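Local coordinates for Atu0111 protein (Agrobacterium tumefaciens, PDB 2FSQ) that is of unknown function but belongs to the 2H clan, whose better-known members include phosphoesterases acting on RNA and cyclic nucleotides, at residues E56-S61 against E207-A212; Q89-S94 against Y100-L105. All coordinates share one frame; numbering follows the deposited sequence. Where two conformers were deposited one is given.

Interaction 1. Residues E56-S61 against E207-A212; sequences ESAIVS and EKLRVA
Ala58 of helix 54-67 meets Leu209 and Ala212 of helix 195-212 in a contact of apolar side chains between nearly antiparallel helical segments. The axes of the two short segments come within 9.5 Å of each other, at 172° between their N-to-C directions, and the closest pair of CA atoms is that of Ala58 and Ala212, 6.0 Å apart. Methyl-to-methyl packing carries the outer half of the seam: Ala58 CB faces Ala212 CB at 3.7 Å. The inner half belongs to Leu209. Its CG lies anti to the backbone N (chi1 -180°), which carries the CD1 branch across to the first helix; there Leu209 CD1 touches Ala58 CB at 3.7 Å and passes Ala58 C at 3.9 Å. The same methyl also reaches Ile59, whose CG1 lies 4.1 Å from Leu209 CD1, the two branched side chains crossing at a slant. Beneath them, Ile59 and Leu209 both touch Met143 of strand 142-147, and Leu209 also rests on Val135 of strand 133-139, so the seam runs down onto the three-stranded sheet. No hydrogen bond passes between the segments; backbone bonds such as Val60 N to Glu56 O and Ala212 N to Lys208 O hold each helix. A weak bond of 3.3 Å joins Ser61 OG to Ser57 O. The segments therefore hold to each other mainly by van der Waals contact and burial of Leu209 and Ile59, while the presence of methyl groups alone lets the backbones of Ala58 and Ala212 draw near.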
loop_
_atom_site.group_PDB
_atom_site.type_symbol
_atom_site.label_atom_id
_atom_site.label_comp_id
_atom_site.label_asym_id
_atom_site.label_seq_id
_atom_site.Cartn_x
_atom_site.Cartn_y
_atom_site.Cartn_z
ATOM N N GLU A 56 4.899 -14.602 3.508
ATOM C CA GLU A 56 4.467 -13.843 4.665
ATOM C C GLU A 56 5.500 -13.895 5.789
ATOM O O GLU A 56 5.840 -12.865 6.376
ATOM C CB GLU A 56 3.110 -14.319 5.158
ATOM C CG GLU A 56 2.605 -13.522 6.343
ATOM C CD GLU A 56 1.387 -14.145 6.983
ATOM O OE1 GLU A 56 1.514 -15.268 7.509
ATOM O OE2 GLU A 56 0.312 -13.501 7.010
ATOM N N SER A 57 6.028 -15.087 6.080
ATOM C CA SER A 57 7.057 -15.211 7.108
ATOM C C SER A 57 8.298 -14.378 6.815
ATOM O O SER A 57 8.875 -13.756 7.715
ATOM C CB SER A 57 7.425 -16.686 7.319
ATOM O OG SER A 57 6.314 -17.392 7.851
ATOM N N ALA A 58 8.711 -14.348 5.547
ATOM C CA ALA A 58 9.858 -13.543 5.155
ATOM C C ALA A 58 9.592 -12.047 5.416
ATOM O O ALA A 58 10.456 -11.323 5.954
ATOM C CB ALA A 58 10.193 -13.776 3.691
ATOM N N ILE A 59 8.392 -11.592 5.054
ATOM C CA ILE A 59 8.052 -10.180 5.197
ATOM C C ILE A 59 7.946 -9.812 6.677
ATOM O O ILE A 59 8.403 -8.733 7.090
ATOM C CB ILE A 59 6.752 -9.845 4.436
ATOM C CG1 ILE A 59 7.032 -9.929 2.922
ATOM C CG2 ILE A 59 6.244 -8.451 4.836
ATOM C CD1 ILE A 59 5.789 -9.865 2.040
ATOM N N VAL A 60 7.407 -10.736 7.463
ATOM C CA VAL A 60 7.279 -10.524 8.901
ATOM C C VAL A 60 8.665 -10.416 9.552
ATOM O O VAL A 60 8.861 -9.609 10.458
ATOM C CB VAL A 60 6.382 -11.582 9.549
ATOM C CG1 VAL A 60 6.441 -11.497 11.078
ATOM C CG2 VAL A 60 4.931 -11.399 9.091
ATOM N N SER A 61 9.638 -11.191 9.070
ATOM C CA SER A 61 11.019 -11.053 9.552
ATOM C C SER A 61 11.629 -9.687 9.242
ATOM O O SER A 61 12.309 -9.096 10.083
ATOM C CB SER A 61 11.907 -12.162 8.989
ATOM O OG SER A 61 11.578 -13.405 9.569
ATOM N N GLU A 207 18.247 -7.748 0.538
ATOM C CA GLU A 207 18.840 -8.921 -0.107
ATOM C C GLU A 207 18.366 -10.225 0.541
ATOM O O GLU A 207 18.138 -11.215 -0.159
ATOM C CB GLU A 207 20.366 -8.819 -0.236
ATOM C CG GLU A 207 21.170 -8.660 1.049
ATOM C CD GLU A 207 22.665 -8.984 0.871
ATOM O OE1 GLU A 207 23.085 -9.350 -0.258
ATOM O OE2 GLU A 207 23.426 -8.871 1.861
ATOM N N LYS A 208 18.169 -10.210 1.860
ATOM C CA LYS A 208 17.648 -11.368 2.583
ATOM C C LYS A 208 16.210 -11.678 2.148
ATOM O O LYS A 208 15.853 -12.839 1.928
ATOM C CB LYS A 208 17.742 -11.154 4.102
ATOM C CG LYS A 208 17.228 -12.302 4.962
ATOM C CD LYS A 208 17.313 -11.974 6.440
ATOM C CE LYS A 208 16.757 -13.111 7.272
ATOM N NZ LYS A 208 16.865 -12.869 8.727
ATOM N N LEU A 209 15.402 -10.634 2.002
ATOM C CA LEU A 209 14.014 -10.793 1.595
ATOM C C LEU A 209 13.891 -11.308 0.158
ATOM O O LEU A 209 13.060 -12.183 -0.118
ATOM C CB LEU A 209 13.270 -9.457 1.756
ATOM C CG LEU A 209 11.799 -9.443 1.384
ATOM C CD1 LEU A 209 10.994 -10.428 2.210
ATOM C CD2 LEU A 209 11.258 -8.046 1.574
ATOM N N ARG A 210 14.701 -10.764 -0.749
ATOM C CA ARG A 210 14.700 -11.198 -2.153
ATOM C C ARG A 210 15.047 -12.676 -2.308
ATOM O O ARG A 210 14.504 -13.369 -3.175
ATOM C CB ARG A 210 15.649 -10.344 -2.992
ATOM C CG ARG A 210 15.113 -8.950 -3.297
ATOM C CD ARG A 210 16.134 -8.151 -4.099
ATOM N NE ARG A 210 16.203 -8.639 -5.472
ATOM C CZ ARG A 210 17.315 -8.743 -6.194
ATOM N NH1 ARG A 210 18.495 -8.395 -5.678
ATOM N NH2 ARG A 210 17.245 -9.196 -7.439
ATOM N N VAL A 211 15.941 -13.170 -1.459
ATOM C CA VAL A 211 16.269 -14.597 -1.463
ATOM C C VAL A 211 15.150 -15.446 -0.867
ATOM O O VAL A 211 14.813 -16.509 -1.397
ATOM C CB VAL A 211 17.608 -14.870 -0.734
ATOM C CG1 VAL A 211 17.845 -16.377 -0.562
ATOM C CG2 VAL A 211 18.772 -14.230 -1.498
ATOM N N ALA A 212 14.579 -14.983 0.239
ATOM C CA ALA A 212 13.555 -15.752 0.943
ATOM C C ALA A 212 12.223 -15.750 0.219
ATOM O O ALA A 212 11.432 -16.699 0.345
ATOM C CB ALA A 212 13.367 -15.222 2.358
#

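Interaction 2. Residues Q89-S94 against Y100-L105; sequences QGVIES and YWPQTL
Tyr100 O lies 3.8 Å from Val91 CG1, and two waters tie the same carbonyl to strand 84-92. Water 1 donates to both Gly90 O and Tyr100 O, each at 2.7 Å; water 2 also donates to Tyr100 O, at 2.8 Å, and accepts from Ile92 N. One carbonyl oxygen thus receives two bonds, and water replaces direct pairing between the backbones. The phenol ring of Tyr100 turns to Arg95 by cation-pi and His171 edge-to-face. At Trp101, CG anti to the backbone N (chi1 -162°) brings the ring over Val91: Val91 CG1 sits 3.6 Å above one face, offset toward the rim, and Val91 CB comes obliquely to Trp101 CZ3 at 3.6 Å. Ile92 O lies at the edge, 4.1 Å from Trp101 CZ3 and near the ring plane. Pro102 CD is 4.0 Å from Val91 CG1, and Pro102 also touches Tyr118 of helix 111-121. A weak, bent bond from Trp101 NE1 to Leu105 O spans the type I beta turn of Pro102 to Leu105. That turn belongs to the connection from an edge strand of the four-stranded antiparallel sheet to helix 111-121; the strand carries a His-x-Thr motif, consistent with the 2H fold.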
loop_
_atom_site.group_PDB
_atom_site.type_symbol
_atom_site.label_atom_id
_atom_site.label_comp_id
_atom_site.label_asym_id
_atom_site.label_seq_id
_atom_site.Cartn_x
_atom_site.Cartn_y
_atom_site.Cartn_z
ATOM N N GLN A 89 -6.465 2.073 -5.992
ATOM C CA GLN A 89 -7.131 2.743 -4.872
ATOM C C GLN A 89 -8.575 3.036 -5.214
ATOM O O GLN A 89 -8.857 3.573 -6.283
ATOM C CB GLN A 89 -6.488 4.091 -4.559
ATOM C CG GLN A 89 -5.133 4.026 -3.915
ATOM C CD GLN A 89 -4.678 5.401 -3.410
ATOM O OE1 GLN A 89 -5.492 6.305 -3.232
ATOM N NE2 GLN A 89 -3.380 5.557 -3.182
ATOM N N GLY A 90 -9.473 2.757 -4.269
ATOM C CA GLY A 90 -10.871 3.179 -4.382
ATOM C C GLY A 90 -11.011 4.562 -3.749
ATOM O O GLY A 90 -10.060 5.343 -3.687
ATOM N N VAL A 91 -12.196 4.864 -3.242
ATOM C CA VAL A 91 -12.424 6.174 -2.618
ATOM C C VAL A 91 -12.120 6.127 -1.132
ATOM O O VAL A 91 -12.024 5.052 -0.534
ATOM C CB VAL A 91 -13.871 6.709 -2.843
ATOM C CG1 VAL A 91 -14.135 6.880 -4.326
ATOM C CG2 VAL A 91 -14.898 5.777 -2.195
ATOM N N ILE A 92 -11.974 7.301 -0.529
ATOM C CA ILE A 92 -11.731 7.385 0.910
ATOM C C ILE A 92 -12.344 8.661 1.482
ATOM O O ILE A 92 -12.389 9.699 0.810
ATOM C CB ILE A 92 -10.195 7.222 1.240
ATOM C CG1 ILE A 92 -9.974 6.878 2.717
ATOM C CG2 ILE A 92 -9.395 8.463 0.803
ATOM C CD1 ILE A 92 -8.500 6.501 3.054
ATOM N N GLU A 93 -12.805 8.574 2.732
ATOM C CA GLU A 93 -13.527 9.652 3.395
ATOM C C GLU A 93 -12.752 10.969 3.421
ATOM O O GLU A 93 -13.347 12.054 3.347
ATOM C CB GLU A 93 -13.834 9.205 4.824
ATOM C CG GLU A 93 -14.469 10.278 5.699
ATOM C CD GLU A 93 -15.838 10.713 5.200
ATOM O OE1 GLU A 93 -16.601 9.855 4.719
ATOM O OE2 GLU A 93 -16.149 11.918 5.301
ATOM N N SER A 94 -11.428 10.842 3.531
ATOM C CA SER A 94 -10.517 11.960 3.659
ATOM C C SER A 94 -10.151 12.641 2.343
ATOM O O SER A 94 -9.388 13.608 2.353
ATOM C CB SER A 94 -9.233 11.497 4.343
ATOM O OG SER A 94 -8.739 10.323 3.714
ATOM N N TYR A 100 -10.047 11.940 -7.588
ATOM C CA TYR A 100 -9.941 10.787 -6.681
ATOM C C TYR A 100 -11.316 10.202 -6.366
ATOM O O TYR A 100 -11.470 9.418 -5.427
ATOM C CB TYR A 100 -9.229 11.201 -5.382
ATOM C CG TYR A 100 -7.935 11.930 -5.612
ATOM C CD1 TYR A 100 -7.897 13.324 -5.621
ATOM C CD2 TYR A 100 -6.769 11.234 -5.911
ATOM C CE1 TYR A 100 -6.706 14.003 -5.856
ATOM C CE2 TYR A 100 -5.586 11.897 -6.166
ATOM C CZ TYR A 100 -5.561 13.280 -6.158
ATOM O OH TYR A 100 -4.367 13.923 -6.401
ATOM N N TRP A 101 -12.303 10.596 -7.163
ATOM C CA TRP A 101 -13.711 10.287 -6.933
ATOM C C TRP A 101 -14.363 10.200 -8.313
ATOM O O TRP A 101 -13.950 10.916 -9.226
ATOM C CB TRP A 101 -14.331 11.437 -6.152
ATOM C CG TRP A 101 -15.621 11.155 -5.474
ATOM C CD1 TRP A 101 -16.887 11.346 -5.980
ATOM C CD2 TRP A 101 -15.794 10.668 -4.138
ATOM N NE1 TRP A 101 -17.816 11.000 -5.039
ATOM C CE2 TRP A 101 -17.182 10.573 -3.900
ATOM C CE3 TRP A 101 -14.906 10.309 -3.109
ATOM C CZ2 TRP A 101 -17.701 10.113 -2.682
ATOM C CZ3 TRP A 101 -15.432 9.858 -1.903
ATOM C CH2 TRP A 101 -16.810 9.770 -1.701
ATOM N N PRO A 102 -15.377 9.328 -8.475
ATOM C CA PRO A 102 -16.047 9.295 -9.773
ATOM C C PRO A 102 -16.889 10.543 -9.996
ATOM O O PRO A 102 -17.666 10.892 -9.125
ATOM C CB PRO A 102 -16.944 8.061 -9.678
ATOM C CG PRO A 102 -17.218 7.868 -8.247
ATOM C CD PRO A 102 -15.941 8.346 -7.533
ATOM N N GLN A 103 -16.740 11.207 -11.143
ATOM C CA GLN A 103 -17.528 12.422 -11.376
ATOM C C GLN A 103 -19.034 12.168 -11.405
ATOM O O GLN A 103 -19.808 13.085 -11.180
ATOM C CB GLN A 103 -17.101 13.144 -12.648
ATOM C CG GLN A 103 -17.668 14.576 -12.753
ATOM C CD GLN A 103 -16.979 15.427 -13.791
ATOM O OE1 GLN A 103 -16.435 14.922 -14.775
ATOM N NE2 GLN A 103 -17.016 16.728 -13.592
ATOM N N THR A 104 -19.443 10.930 -11.656
ATOM C CA THR A 104 -20.877 10.607 -11.677
ATOM C C THR A 104 -21.536 10.606 -10.296
ATOM O O THR A 104 -22.766 10.580 -10.202
ATOM C CB THR A 104 -21.106 9.229 -12.283
ATOM O OG1 THR A 104 -20.376 8.276 -11.507
ATOM C CG2 THR A 104 -20.607 9.190 -13.713
ATOM N N LEU A 105 -20.740 10.645 -9.226
ATOM C CA LEU A 105 -21.285 10.582 -7.866
ATOM C C LEU A 105 -21.071 11.863 -7.090
ATOM O O LEU A 105 -19.982 12.413 -7.106
ATOM C CB LEU A 105 -20.642 9.443 -7.071
ATOM C CG LEU A 105 -20.926 8.007 -7.504
ATOM C CD1 LEU A 105 -20.308 7.046 -6.497
ATOM C CD2 LEU A 105 -22.420 7.777 -7.619
HETATM O O HOH W 1 -9.485 7.546 -5.172
HETATM O O HOH W 2 -11.266 9.438 -2.611
#

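Interactions 1 and 2 lie on opposite sides of the chain's centre, each about 17 Å from it; their own centres are about 34 Å apart and their nearest atoms about 19 Å. In sequence, both segments of interaction 2 fall between the two segments of interaction 1. Strand 42-48, just before helix 54-67, pairs with strand 84-92 in the four-stranded sheet. Interaction 1 joins distant parts of the chain by helix packing through apolar side chains, whereas interaction 2 closes a short local excursion with help from water. The paired His-x-Thr motifs of strands 84-92 and 179-182 suggest a 2H-type cleft, probably between the two regions; no catalytic residue is established.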